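PDB 3FZ0: nucleoside hydrolase, putative from Trypanosoma brucei, which belongs to the nucleoside hydrolase family, folds into a mostly parallel beta sheet flanked by helices, and binds a calcium ion. Local coordinates for residues I10-D14 / L134-V140; W41-N47 / R68-P73; V128-L134 / I159-M165; L142-L146 / V192-H196; I164-T168 / E180-H184. The protein carries 2 engineered substitutions. One frame throughout, in Å; residues are numbered along the deposited sequence. Where two conformers were deposited one is given.

In the fold
Strands 6-13, 127-133 and 162-165 are successive neighbours in the central mixed sheet. Interactions 1, 2 and 5 cluster at the carboxyl end of these strands; interaction 3 runs along the last two and ends there at Leu134, a calcium ligand it shares with interaction 1. The centres of these two lie about 10 Å apart. Interaction 5 takes over Ile164 and Met165 from interaction 3. Interaction 2, nested within the loop closed by interaction 1, has its centre about 9 Å from that of interaction 1. To one side, remote from the ion, interaction 4 packs helix 138-146, begun in interaction 1, against helix 187-195. Interactions 2 and 4 also reach a second subunit.

Interaction 1: I10-D14 / L134-V140; sequences IIDTD and LGPLTNV. With CA (calcium ion), chain G.
Asp12 and Leu134 join the two segments through one short backbone bond, Leu134 N to Asp12 O at 2.6 Å and nearly straight (164° at the hydrogen). It lies where strand 6-13 ends beside the loop that leaves strand 127-133, with Thr13 CA and Leu134 CA 4.8 Å apart. Alongside this bond, Ile11 CG2 packs on Leu134 CD1 at 3.7 Å, against helix 17-27. The Asp12 side chain, its CG anti to the backbone N, swings instead toward the start of helix 138-146. There Asn139 ND2 donates to the syn lone pair of Asp12 OD2 at 3.0 Å, in the plane of the amide, while carboxylate and amide planes stand 84° apart. Thr38 OG1 also bonds OD2, and Asn139 ND2 has a second acceptor in Val39 O. A water donates to Asp12 OD1 at 2.7 Å and to Pro136 O at 2.9 Å. At the end of the strand, Asp14 OD1 binds calcium at 2.4 Å and Leu134 O does so at 2.3 Å, with Asp19, Asp283 and waters completing the shell. Asn43 N holds Asp14 OD2. The ion thus brings a carboxylate and a backbone carbonyl side by side, and its charge probably offsets the repulsion between their oxygens, while the buried Asp12 carboxylate is met by donors at both oxygens.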
# COMPACT_ATOMS: atom_id res chain seq x y z
N ILE B 10 3.90 34.87 2.85
CA ILE B 10 4.88 34.05 2.15
C ILE B 10 4.05 33.28 1.15
O ILE B 10 3.02 32.69 1.49
CB ILE B 10 5.57 33.07 3.13
CG1 ILE B 10 6.15 33.82 4.33
CG2 ILE B 10 6.61 32.22 2.40
CD1 ILE B 10 6.49 32.91 5.50
N ILE B 11 4.45 33.30 -0.11
CA ILE B 11 3.72 32.54 -1.09
C ILE B 11 4.66 31.49 -1.68
O ILE B 11 5.72 31.80 -2.26
CB ILE B 11 3.07 33.43 -2.20
CG1 ILE B 11 2.00 34.33 -1.59
CG2 ILE B 11 2.45 32.55 -3.31
CD1 ILE B 11 1.48 35.39 -2.51
N ASP B 12 4.29 30.24 -1.49
CA ASP B 12 5.07 29.13 -2.03
C ASP B 12 4.36 28.66 -3.26
O ASP B 12 3.16 28.43 -3.22
CB ASP B 12 5.21 28.02 -1.00
CG ASP B 12 6.19 26.96 -1.43
OD1 ASP B 12 5.71 25.99 -2.06
OD2 ASP B 12 7.41 27.09 -1.19
N THR B 13 5.09 28.51 -4.35
CA THR B 13 4.47 28.39 -5.65
C THR B 13 5.28 27.60 -6.68
O THR B 13 6.52 27.62 -6.65
CB THR B 13 4.11 29.83 -6.24
OG1 THR B 13 3.52 29.69 -7.53
CG2 THR B 13 5.36 30.69 -6.37
N ASP B 14 4.58 26.93 -7.59
CA ASP B 14 5.22 26.30 -8.73
C ASP B 14 5.03 27.09 -10.04
O ASP B 14 5.27 26.56 -11.14
CB ASP B 14 4.83 24.83 -8.88
CG ASP B 14 3.36 24.62 -9.30
OD1 ASP B 14 2.49 25.44 -8.96
OD2 ASP B 14 3.07 23.59 -9.94
N LEU B 134 0.81 27.23 -3.02
CA LEU B 134 0.12 27.05 -4.29
C LEU B 134 0.71 25.95 -5.16
O LEU B 134 0.45 25.89 -6.37
CB LEU B 134 0.12 28.37 -5.07
CG LEU B 134 -0.36 29.61 -4.31
CD1 LEU B 134 -0.24 30.87 -5.18
CD2 LEU B 134 -1.80 29.43 -3.80
N GLY B 135 1.51 25.09 -4.56
CA GLY B 135 2.09 23.98 -5.31
C GLY B 135 2.25 22.76 -4.44
O GLY B 135 1.60 22.64 -3.39
N PRO B 136 3.07 21.80 -4.89
CA PRO B 136 3.36 20.69 -4.03
C PRO B 136 3.94 21.24 -2.75
O PRO B 136 4.66 22.25 -2.79
CB PRO B 136 4.41 19.93 -4.82
CG PRO B 136 4.10 20.23 -6.24
CD PRO B 136 3.70 21.65 -6.22
N LEU B 137 3.65 20.58 -1.63
CA LEU B 137 4.07 21.06 -0.31
C LEU B 137 5.53 20.81 0.12
O LEU B 137 5.87 21.00 1.30
CB LEU B 137 3.11 20.54 0.75
CG LEU B 137 1.68 21.01 0.46
CD1 LEU B 137 0.67 20.11 1.14
CD2 LEU B 137 1.56 22.47 0.91
N THR B 138 6.39 20.43 -0.80
CA THR B 138 7.73 20.02 -0.44
C THR B 138 8.51 21.01 0.43
O THR B 138 9.06 20.59 1.47
CB THR B 138 8.58 19.68 -1.65
OG1 THR B 138 7.79 18.95 -2.59
CG2 THR B 138 9.82 18.85 -1.22
N ASN B 139 8.60 22.28 0.01
CA ASN B 139 9.32 23.28 0.78
C ASN B 139 8.73 23.44 2.17
O ASN B 139 9.45 23.52 3.16
CB ASN B 139 9.35 24.65 0.07
CG ASN B 139 10.12 24.61 -1.24
OD1 ASN B 139 11.04 23.79 -1.41
ND2 ASN B 139 9.72 25.48 -2.19
N VAL B 140 7.42 23.51 2.26
CA VAL B 140 6.77 23.67 3.55
C VAL B 140 7.08 22.50 4.52
O VAL B 140 7.47 22.71 5.67
CB VAL B 140 5.24 23.92 3.43
CG1 VAL B 140 4.68 24.28 4.80
CG2 VAL B 140 4.93 25.04 2.43
CA CA G . 0.18 26.17 -8.62
O HOH W 1 6.53 23.64 -1.11
O HOH W 2 -1.67 25.03 -7.89
O HOH W 3 0.63 23.54 -9.04
O HOH W 4 -0.97 25.82 -10.75

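Interaction 2: W41-N47 / R68-P73; sequences WGNVEVN and RGAEGP
Arg68 meets Val46 through its aliphatic base, CB lying 3.9 Å from Val46 CG1. Past Gly69, Ala70 supplies the one backbone bond between the segments: Trp41 N donates to Ala70 O at 3.1 Å. Ala70 O also sits at the edge of the indole, in its plane, and touches Val46 CG2 at 3.2 Å. Glu71 turns its CG to Val46 CB, while its O comes within 3.2 Å of Glu45 OE1, a contact between two acceptors. The backbone then runs beneath the indole. Gly72 CA lies over the five-membered ring of Trp41, 3.6 Å from its centroid and only 9° off the normal, a CH-pi contact made by a residue without a side chain. Pro73 follows on the same face, with CG 3.6 Å from Trp41 CZ2 and CD above the six-membered ring. Trp41 CG is placed between the backbone N and carbonyl carbon (chi1 75°), which lays the ring along the loop; NE1 bonds to Thr138 OG1. This loop leaves strand 66-68, outermost in the sheet of this chain, and packs on the first turn of helix 46-60. Asn139 of helix 138-146 holds Ala70 N, and Arg145 of the second subunit bonds Pro73 O.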
# COMPACT_ATOMS: atom_id res chain seq x y z
N TRP B 41 9.08 22.92 -7.34
CA TRP B 41 8.79 22.10 -8.52
C TRP B 41 7.26 21.83 -8.58
O TRP B 41 6.55 22.04 -7.60
CB TRP B 41 9.57 20.79 -8.46
CG TRP B 41 8.98 19.84 -7.49
CD1 TRP B 41 9.18 19.82 -6.13
CD2 TRP B 41 8.07 18.78 -7.78
NE1 TRP B 41 8.45 18.82 -5.57
CE2 TRP B 41 7.76 18.15 -6.55
CE3 TRP B 41 7.50 18.27 -8.95
CZ2 TRP B 41 6.90 17.05 -6.46
CZ3 TRP B 41 6.65 17.17 -8.86
CH2 TRP B 41 6.35 16.58 -7.63
N GLY B 42 6.77 21.39 -9.75
CA GLY B 42 5.37 21.06 -9.95
C GLY B 42 5.01 21.07 -11.43
O GLY B 42 5.38 20.14 -12.18
N ASN B 43 4.30 22.10 -11.87
CA ASN B 43 4.00 22.22 -13.28
C ASN B 43 5.13 22.73 -14.17
O ASN B 43 5.15 22.47 -15.38
CB ASN B 43 2.68 22.95 -13.52
CG ASN B 43 1.47 22.03 -13.28
OD1 ASN B 43 1.41 20.89 -13.80
ND2 ASN B 43 0.52 22.50 -12.47
N VAL B 44 6.09 23.43 -13.56
CA VAL B 44 7.35 23.73 -14.20
C VAL B 44 8.51 23.50 -13.26
O VAL B 44 8.37 23.52 -12.04
CB VAL B 44 7.41 25.17 -14.78
CG1 VAL B 44 6.29 25.35 -15.84
CG2 VAL B 44 7.33 26.23 -13.68
N GLU B 45 9.66 23.25 -13.86
CA GLU B 45 10.87 23.06 -13.12
C GLU B 45 11.31 24.36 -12.40
O GLU B 45 11.11 25.47 -12.91
CB GLU B 45 11.94 22.51 -14.06
CG GLU B 45 12.78 21.36 -13.46
CD GLU B 45 12.10 20.67 -12.25
OE1 GLU B 45 12.58 20.85 -11.06
OE2 GLU B 45 11.08 19.98 -12.51
N VAL B 46 11.89 24.21 -11.20
CA VAL B 46 12.33 25.35 -10.38
C VAL B 46 13.10 26.44 -11.14
O VAL B 46 12.88 27.63 -10.92
CB VAL B 46 13.12 24.87 -9.15
CG1 VAL B 46 13.85 26.03 -8.45
CG2 VAL B 46 12.17 24.18 -8.18
N ASN B 47 14.01 26.04 -12.04
CA ASN B 47 14.71 27.01 -12.87
C ASN B 47 13.78 27.87 -13.75
O ASN B 47 13.96 29.08 -13.86
CB ASN B 47 15.74 26.32 -13.74
CG ASN B 47 17.05 26.11 -13.02
OD1 ASN B 47 17.43 26.91 -12.17
ND2 ASN B 47 17.76 25.04 -13.37
N ARG B 68 14.89 29.69 -4.64
CA ARG B 68 14.82 28.35 -5.24
C ARG B 68 14.57 27.32 -4.16
O ARG B 68 15.31 27.27 -3.16
CB ARG B 68 16.12 28.01 -6.01
CG ARG B 68 16.63 29.14 -6.93
CD ARG B 68 17.99 28.88 -7.61
NE ARG B 68 18.31 29.92 -8.60
CZ ARG B 68 17.96 29.87 -9.89
NH1 ARG B 68 17.30 28.81 -10.35
NH2 ARG B 68 18.26 30.85 -10.71
N GLY B 69 13.54 26.49 -4.37
CA GLY B 69 13.19 25.42 -3.47
C GLY B 69 13.47 24.04 -4.05
O GLY B 69 14.38 23.88 -4.87
N ALA B 70 12.71 23.04 -3.61
CA ALA B 70 12.93 21.65 -3.96
C ALA B 70 12.64 21.36 -5.43
O ALA B 70 11.65 21.86 -5.98
CB ALA B 70 12.07 20.76 -3.09
N GLU B 71 13.50 20.56 -6.05
CA GLU B 71 13.36 20.22 -7.47
C GLU B 71 12.55 18.94 -7.67
O GLU B 71 12.16 18.61 -8.80
CB GLU B 71 14.74 20.11 -8.13
CG GLU B 71 15.19 21.46 -8.69
CD GLU B 71 16.67 21.57 -8.89
OE1 GLU B 71 17.26 20.66 -9.52
OE2 GLU B 71 17.27 22.57 -8.42
N GLY B 72 12.27 18.24 -6.58
CA GLY B 72 11.46 17.04 -6.62
C GLY B 72 10.83 16.78 -5.27
O GLY B 72 11.07 17.51 -4.31
N PRO B 73 10.01 15.74 -5.18
CA PRO B 73 9.28 15.43 -3.96
C PRO B 73 10.20 15.21 -2.76
O PRO B 73 11.40 14.89 -2.92
CB PRO B 73 8.56 14.11 -4.29
CG PRO B 73 8.61 13.96 -5.76
CD PRO B 73 9.76 14.79 -6.27

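Interaction 3: V128-L134 / I159-M165; sequences VYQLVAL and IPGIVIM. With CA (calcium ion), chain G.
Val163, Leu131 and Gln130 carry the largest shares of this strand pairing. Val163 is bonded through both its backbone polar groups: its N donates to Leu131 O at 3.0 Å and its O accepts from Ala133 N at 2.9 Å. Its side chain shares a face of the sheet with Val132, and Ala290 of helix 282-291 packs on both. Leu131 extends the ladder at its other end, its N giving a 2.8 Å bond to Gly161 O, tilted 26° from the carbonyl plane. The side chain points to the opposite face, beside Ile162, where Ala133 CB also touches Ile164 CG2 at 3.8 Å. The strands run parallel, 8° apart, neighbours in the central sheet and the two strands of a beta-alpha-beta unit connected through helix 138-146. Gln130 lies just before the regular ladder, its chain extended beyond CG so that NE2 reaches Pro160 O at 2.8 Å, in the carbonyl plane. Gln130 NE2 also rests 3.5 Å from Ile159 CG2. Ala290 O is its second acceptor, and Arg7 NH1 holds OE1, which fixes the amide's rotation. At the calcium end, Met165 N donates to Ala133 O at 2.8 Å.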
# COMPACT_ATOMS: atom_id res chain seq x y z
N VAL B 128 -0.12 40.23 10.99
CA VAL B 128 -0.30 38.80 11.00
C VAL B 128 0.40 38.21 9.78
O VAL B 128 0.31 38.75 8.65
CB VAL B 128 -1.81 38.40 11.11
CG1 VAL B 128 -2.54 38.59 9.77
CG2 VAL B 128 -1.95 36.99 11.56
N TYR B 129 1.13 37.13 10.01
CA TYR B 129 1.85 36.47 8.94
C TYR B 129 1.07 35.25 8.50
O TYR B 129 0.53 34.53 9.34
CB TYR B 129 3.23 36.03 9.41
CG TYR B 129 4.15 37.19 9.72
CD1 TYR B 129 4.00 37.95 10.88
CD2 TYR B 129 5.20 37.51 8.87
CE1 TYR B 129 4.87 39.03 11.17
CE2 TYR B 129 6.08 38.58 9.15
CZ TYR B 129 5.91 39.33 10.28
OH TYR B 129 6.78 40.39 10.56
N GLN B 130 1.00 35.03 7.18
CA GLN B 130 0.29 33.88 6.61
C GLN B 130 1.14 33.23 5.52
O GLN B 130 1.90 33.91 4.80
CB GLN B 130 -1.04 34.32 6.01
CG GLN B 130 -2.03 34.84 7.01
CD GLN B 130 -3.34 35.24 6.39
OE1 GLN B 130 -3.46 36.31 5.80
NE2 GLN B 130 -4.36 34.40 6.55
N LEU B 131 1.04 31.90 5.42
CA LEU B 131 1.73 31.17 4.39
C LEU B 131 0.63 30.65 3.52
O LEU B 131 -0.29 30.01 4.01
CB LEU B 131 2.51 30.01 5.00
CG LEU B 131 3.60 29.26 4.19
CD1 LEU B 131 4.22 28.21 5.06
CD2 LEU B 131 3.07 28.59 2.96
N VAL B 132 0.70 30.96 2.23
CA VAL B 132 -0.23 30.40 1.26
C VAL B 132 0.57 29.53 0.30
O VAL B 132 1.51 30.01 -0.30
CB VAL B 132 -0.90 31.51 0.48
CG1 VAL B 132 -2.00 30.92 -0.46
CG2 VAL B 132 -1.46 32.53 1.47
N ALA B 133 0.20 28.27 0.16
CA ALA B 133 0.97 27.31 -0.62
C ALA B 133 0.20 26.98 -1.87
O ALA B 133 -0.93 26.47 -1.79
CB ALA B 133 1.18 26.00 0.20
N LEU B 134 0.81 27.23 -3.02
CA LEU B 134 0.12 27.05 -4.29
C LEU B 134 0.71 25.95 -5.16
O LEU B 134 0.45 25.89 -6.37
CB LEU B 134 0.12 28.37 -5.07
CG LEU B 134 -0.36 29.61 -4.31
CD1 LEU B 134 -0.24 30.87 -5.18
CD2 LEU B 134 -1.80 29.43 -3.80
N ILE B 159 -7.29 34.04 12.74
CA ILE B 159 -6.86 34.14 11.35
C ILE B 159 -5.94 32.98 11.06
O ILE B 159 -4.99 32.78 11.82
CB ILE B 159 -6.13 35.48 11.06
CG1 ILE B 159 -7.05 36.68 11.33
CG2 ILE B 159 -5.57 35.51 9.62
CD1 ILE B 159 -6.33 38.05 11.29
N PRO B 160 -6.23 32.20 10.00
CA PRO B 160 -5.45 31.05 9.56
C PRO B 160 -4.03 31.41 9.20
O PRO B 160 -3.81 32.34 8.43
CB PRO B 160 -6.18 30.60 8.29
CG PRO B 160 -7.58 31.04 8.50
CD PRO B 160 -7.42 32.39 9.15
N GLY B 161 -3.08 30.67 9.76
CA GLY B 161 -1.67 30.78 9.42
C GLY B 161 -1.27 30.12 8.12
O GLY B 161 -0.27 30.50 7.49
N ILE B 162 -2.01 29.10 7.72
CA ILE B 162 -1.68 28.42 6.47
C ILE B 162 -2.92 28.12 5.63
O ILE B 162 -3.93 27.60 6.10
CB ILE B 162 -0.73 27.16 6.69
CG1 ILE B 162 -0.32 26.51 5.35
CG2 ILE B 162 -1.34 26.16 7.68
CD1 ILE B 162 0.83 25.49 5.47
N VAL B 163 -2.85 28.53 4.39
CA VAL B 163 -3.90 28.20 3.42
C VAL B 163 -3.23 27.51 2.25
O VAL B 163 -2.22 27.97 1.75
CB VAL B 163 -4.62 29.45 2.96
CG1 VAL B 163 -5.78 29.08 2.11
CG2 VAL B 163 -5.09 30.25 4.16
N ILE B 164 -3.75 26.36 1.87
CA ILE B 164 -3.12 25.55 0.80
C ILE B 164 -4.05 25.27 -0.38
O ILE B 164 -5.24 24.95 -0.20
CB ILE B 164 -2.52 24.23 1.37
CG1 ILE B 164 -3.62 23.29 1.92
CG2 ILE B 164 -1.47 24.56 2.43
CD1 ILE B 164 -3.11 21.92 2.35
N MET B 165 -3.54 25.42 -1.60
CA MET B 165 -4.34 24.92 -2.74
C MET B 165 -3.91 23.48 -2.98
O MET B 165 -2.83 23.22 -3.47
CB MET B 165 -4.19 25.78 -4.01
CG MET B 165 -5.26 25.48 -5.03
SD MET B 165 -5.02 23.87 -5.82
CE MET B 165 -6.67 23.19 -5.81
CA CA G . 0.18 26.17 -8.62
O HOH W 2 -1.67 25.03 -7.89
O HOH W 3 0.63 23.54 -9.04
O HOH W 4 -0.97 25.82 -10.75

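Interaction 4: L142-L146 / V192-H196; sequences LALRL and VVLQH
Leu144 and His196 make the contact's CH-pi interaction. Leu144 CD2 stands over one face of the imidazole, 3.6 Å from the centroid and 18° off the normal; its nearest ring atom is His196 ND1 at 3.4 Å. With CG anti to the backbone N (chi1 169°), His196 sends its ring back toward helix 138-146, presenting that face to the methyl. Apolar packing comes from the rest of the same leucine. Leu144 CD1 reaches Val193 CG2 at 3.8 Å, the two side chains crossing at about a right angle, and Leu144 CB lies 4.0 Å from Val192 CG1. The aliphatic part of a charged side chain joins this packing: Arg145 bends at chi2 (-74°), which lays its CD against Val192 CG1 at 3.6 Å. The bend at chi3 turns the guanidinium onward to the second subunit, where NH2 makes weak bonds to the carbonyls of Gly72 and Pro73 of that chain. The end of helix 138-146 thus lies between helix 110-120, which meets Leu142, Ala143 and Leu146, and helix 187-195, whose Leu194 packs on strand 296-306; the ring of Trp199 makes a T-shaped (edge-to-face) stack with His196.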
# COMPACT_ATOMS: atom_id res chain seq x y z
N LEU B 142 9.55 20.49 4.43
CA LEU B 142 10.98 20.45 4.71
C LEU B 142 11.30 21.45 5.83
O LEU B 142 11.97 21.11 6.83
CB LEU B 142 11.74 20.77 3.44
CG LEU B 142 13.06 20.16 3.04
CD1 LEU B 142 13.12 18.72 3.46
CD2 LEU B 142 13.20 20.28 1.54
N ALA B 143 10.75 22.68 5.69
CA ALA B 143 10.85 23.68 6.73
C ALA B 143 10.24 23.20 8.05
O ALA B 143 10.88 23.29 9.11
CB ALA B 143 10.22 24.97 6.30
N LEU B 144 9.03 22.64 7.97
CA LEU B 144 8.39 22.04 9.15
C LEU B 144 9.20 21.02 9.92
O LEU B 144 9.26 21.13 11.15
CB LEU B 144 7.02 21.47 8.82
CG LEU B 144 5.85 22.44 8.81
CD1 LEU B 144 4.77 21.78 7.99
CD2 LEU B 144 5.34 22.76 10.22
N ARG B 145 9.82 20.05 9.24
CA ARG B 145 10.63 19.02 9.96
C ARG B 145 11.92 19.61 10.56
O ARG B 145 12.42 19.09 11.55
CB ARG B 145 10.92 17.78 9.12
CG ARG B 145 9.73 17.23 8.35
CD ARG B 145 8.67 16.50 9.20
NE ARG B 145 9.31 15.73 10.25
CZ ARG B 145 9.26 16.04 11.54
NH1 ARG B 145 8.53 17.10 11.93
NH2 ARG B 145 9.92 15.29 12.45
N LEU B 146 12.46 20.68 9.99
CA LEU B 146 13.67 21.29 10.52
C LEU B 146 13.48 22.11 11.80
O LEU B 146 14.36 22.14 12.68
CB LEU B 146 14.34 22.18 9.48
CG LEU B 146 15.25 21.51 8.46
CD1 LEU B 146 15.57 22.55 7.42
CD2 LEU B 146 16.53 20.96 9.14
N VAL B 192 2.86 15.67 6.35
CA VAL B 192 3.65 16.45 7.28
C VAL B 192 2.88 17.73 7.64
O VAL B 192 2.77 18.09 8.83
CB VAL B 192 5.06 16.78 6.70
CG1 VAL B 192 5.78 17.84 7.54
CG2 VAL B 192 5.90 15.50 6.60
N VAL B 193 2.32 18.40 6.64
CA VAL B 193 1.58 19.64 6.86
C VAL B 193 0.34 19.43 7.73
O VAL B 193 0.16 20.13 8.72
CB VAL B 193 1.27 20.37 5.53
CG1 VAL B 193 0.23 21.43 5.75
CG2 VAL B 193 2.58 21.01 4.96
N LEU B 194 -0.49 18.45 7.37
CA LEU B 194 -1.74 18.15 8.08
C LEU B 194 -1.56 17.48 9.46
O LEU B 194 -2.39 17.66 10.33
CB LEU B 194 -2.69 17.35 7.20
CG LEU B 194 -3.24 17.98 5.91
CD1 LEU B 194 -3.81 16.92 4.95
CD2 LEU B 194 -4.31 19.03 6.15
N GLN B 195 -0.50 16.69 9.66
CA GLN B 195 -0.22 16.06 10.96
C GLN B 195 0.53 16.96 11.95
O GLN B 195 0.68 16.60 13.11
CB GLN B 195 0.59 14.79 10.78
CG GLN B 195 -0.14 13.64 10.09
CD GLN B 195 -1.36 13.15 10.86
OE1 GLN B 195 -2.49 13.26 10.38
NE2 GLN B 195 -1.14 12.64 12.04
N HIS B 196 0.97 18.14 11.51
CA HIS B 196 1.78 19.02 12.36
C HIS B 196 1.02 19.51 13.59
O HIS B 196 -0.12 19.96 13.49
CB HIS B 196 2.28 20.23 11.56
CG HIS B 196 2.88 21.29 12.43
ND1 HIS B 196 4.14 21.18 12.99
CD2 HIS B 196 2.37 22.46 12.88
CE1 HIS B 196 4.39 22.25 13.71
NE2 HIS B 196 3.34 23.04 13.67

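Interaction 5: I164-T168 / E180-H184; sequences IMNGT and EFNSH
Gly167 and Glu180 meet through a bond from Gly167 N to Glu180 OE1 at 3.0 Å. A second direct link comes from Asn182, whose ND2 donates to Met165 O at 2.8 Å; the oxygen lies close to the plane of the amide, but the donor is tilted 35° from the carbonyl plane. Beside the first bond, Thr168 CG2 packs on Glu180 CB at 3.9 Å, the two side chains running past each other in opposite directions. A water adds an indirect bridge, donating to Asn166 OD1 at 2.8 Å and to Ser183 OG at 2.9 Å; Ser183 OG is also bonded to Gly315 O.

The first turn of its own helix also holds the glutamate. The chain bends at chi2 (-77°), folding the carboxylate back over that turn, where Ser183 N donates to Glu180 OE1 at 3.1 Å and Asn182 N to Glu180 OE2 at 2.9 Å. Gly167 N and Ser183 N approach OE1 from opposite faces of its plane, one on the anti and one on the syn side. Gly167 itself turns at positive phi (72°) as the chain leaves strand 162-165. Farther out, Trp208 of helix 208-212 touches Glu180, and OE2 bonds a molecule of BTB, probably from the crystallisation liquor.

Glu180 is thus the N-cap of helix 181-185, and its side chain ties that helix start to the loop after a central strand. The arrangement lies beside the calcium site, and the bound BTB is consistent with a pocket here, at the carboxyl ends of the strands.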
# COMPACT_ATOMS: atom_id res chain seq x y z
N ILE B 164 -3.75 26.36 1.87
CA ILE B 164 -3.12 25.55 0.80
C ILE B 164 -4.05 25.27 -0.38
O ILE B 164 -5.24 24.95 -0.20
CB ILE B 164 -2.52 24.23 1.37
CG1 ILE B 164 -3.62 23.29 1.92
CG2 ILE B 164 -1.47 24.56 2.43
CD1 ILE B 164 -3.11 21.92 2.35
N MET B 165 -3.54 25.42 -1.60
CA MET B 165 -4.34 24.92 -2.74
C MET B 165 -3.91 23.48 -2.98
O MET B 165 -2.83 23.22 -3.47
CB MET B 165 -4.19 25.78 -4.01
CG MET B 165 -5.26 25.48 -5.03
SD MET B 165 -5.02 23.87 -5.82
CE MET B 165 -6.67 23.19 -5.81
N ASN B 166 -4.80 22.56 -2.61
CA ASN B 166 -4.43 21.15 -2.37
C ASN B 166 -5.64 20.21 -2.22
O ASN B 166 -6.66 20.58 -1.60
CB ASN B 166 -3.52 21.07 -1.13
CG ASN B 166 -2.88 19.67 -0.95
OD1 ASN B 166 -3.52 18.74 -0.43
ND2 ASN B 166 -1.62 19.54 -1.34
N GLY B 167 -5.55 19.02 -2.80
CA GLY B 167 -6.52 17.99 -2.56
C GLY B 167 -7.90 18.14 -3.15
O GLY B 167 -8.15 19.00 -4.01
N THR B 168 -8.79 17.25 -2.73
CA THR B 168 -10.17 17.24 -3.20
C THR B 168 -11.12 17.20 -1.99
O THR B 168 -10.68 16.91 -0.84
CB THR B 168 -10.44 16.00 -4.06
OG1 THR B 168 -10.57 14.86 -3.19
CG2 THR B 168 -9.31 15.77 -5.06
N GLU B 180 -5.82 15.15 -6.51
CA GLU B 180 -5.51 16.43 -7.15
C GLU B 180 -3.98 16.55 -7.37
O GLU B 180 -3.17 16.06 -6.56
CB GLU B 180 -6.08 17.55 -6.25
CG GLU B 180 -5.83 19.02 -6.66
CD GLU B 180 -4.43 19.47 -6.36
OE1 GLU B 180 -3.88 19.10 -5.31
OE2 GLU B 180 -3.85 20.18 -7.19
N PHE B 181 -3.59 17.21 -8.45
CA PHE B 181 -2.16 17.43 -8.79
C PHE B 181 -1.16 17.71 -7.65
O PHE B 181 -0.19 16.98 -7.49
CB PHE B 181 -2.02 18.50 -9.89
CG PHE B 181 -0.60 18.68 -10.38
CD1 PHE B 181 -0.02 17.75 -11.25
CD2 PHE B 181 0.16 19.79 -9.97
CE1 PHE B 181 1.30 17.91 -11.69
CE2 PHE B 181 1.49 19.96 -10.41
CZ PHE B 181 2.06 19.02 -11.29
N ASN B 182 -1.36 18.79 -6.90
CA ASN B 182 -0.37 19.21 -5.89
C ASN B 182 -0.23 18.13 -4.82
O ASN B 182 0.88 17.80 -4.38
CB ASN B 182 -0.76 20.55 -5.22
CG ASN B 182 -0.66 21.75 -6.15
OD1 ASN B 182 0.10 21.75 -7.10
ND2 ASN B 182 -1.43 22.81 -5.85
N SER B 183 -1.36 17.60 -4.38
CA SER B 183 -1.40 16.51 -3.41
C SER B 183 -0.65 15.30 -3.96
O SER B 183 0.26 14.77 -3.30
CB SER B 183 -2.85 16.15 -3.06
OG SER B 183 -2.91 15.29 -1.92
N HIS B 184 -1.04 14.86 -5.16
CA HIS B 184 -0.41 13.72 -5.82
C HIS B 184 1.10 13.94 -6.01
O HIS B 184 1.86 13.02 -5.89
CB HIS B 184 -1.10 13.41 -7.16
CG HIS B 184 -0.71 12.10 -7.76
ND1 HIS B 184 -0.90 11.81 -9.09
CD2 HIS B 184 -0.14 11.00 -7.21
CE1 HIS B 184 -0.46 10.59 -9.35
NE2 HIS B 184 -0.01 10.07 -8.22
O HOH W 5 -4.91 16.33 -0.10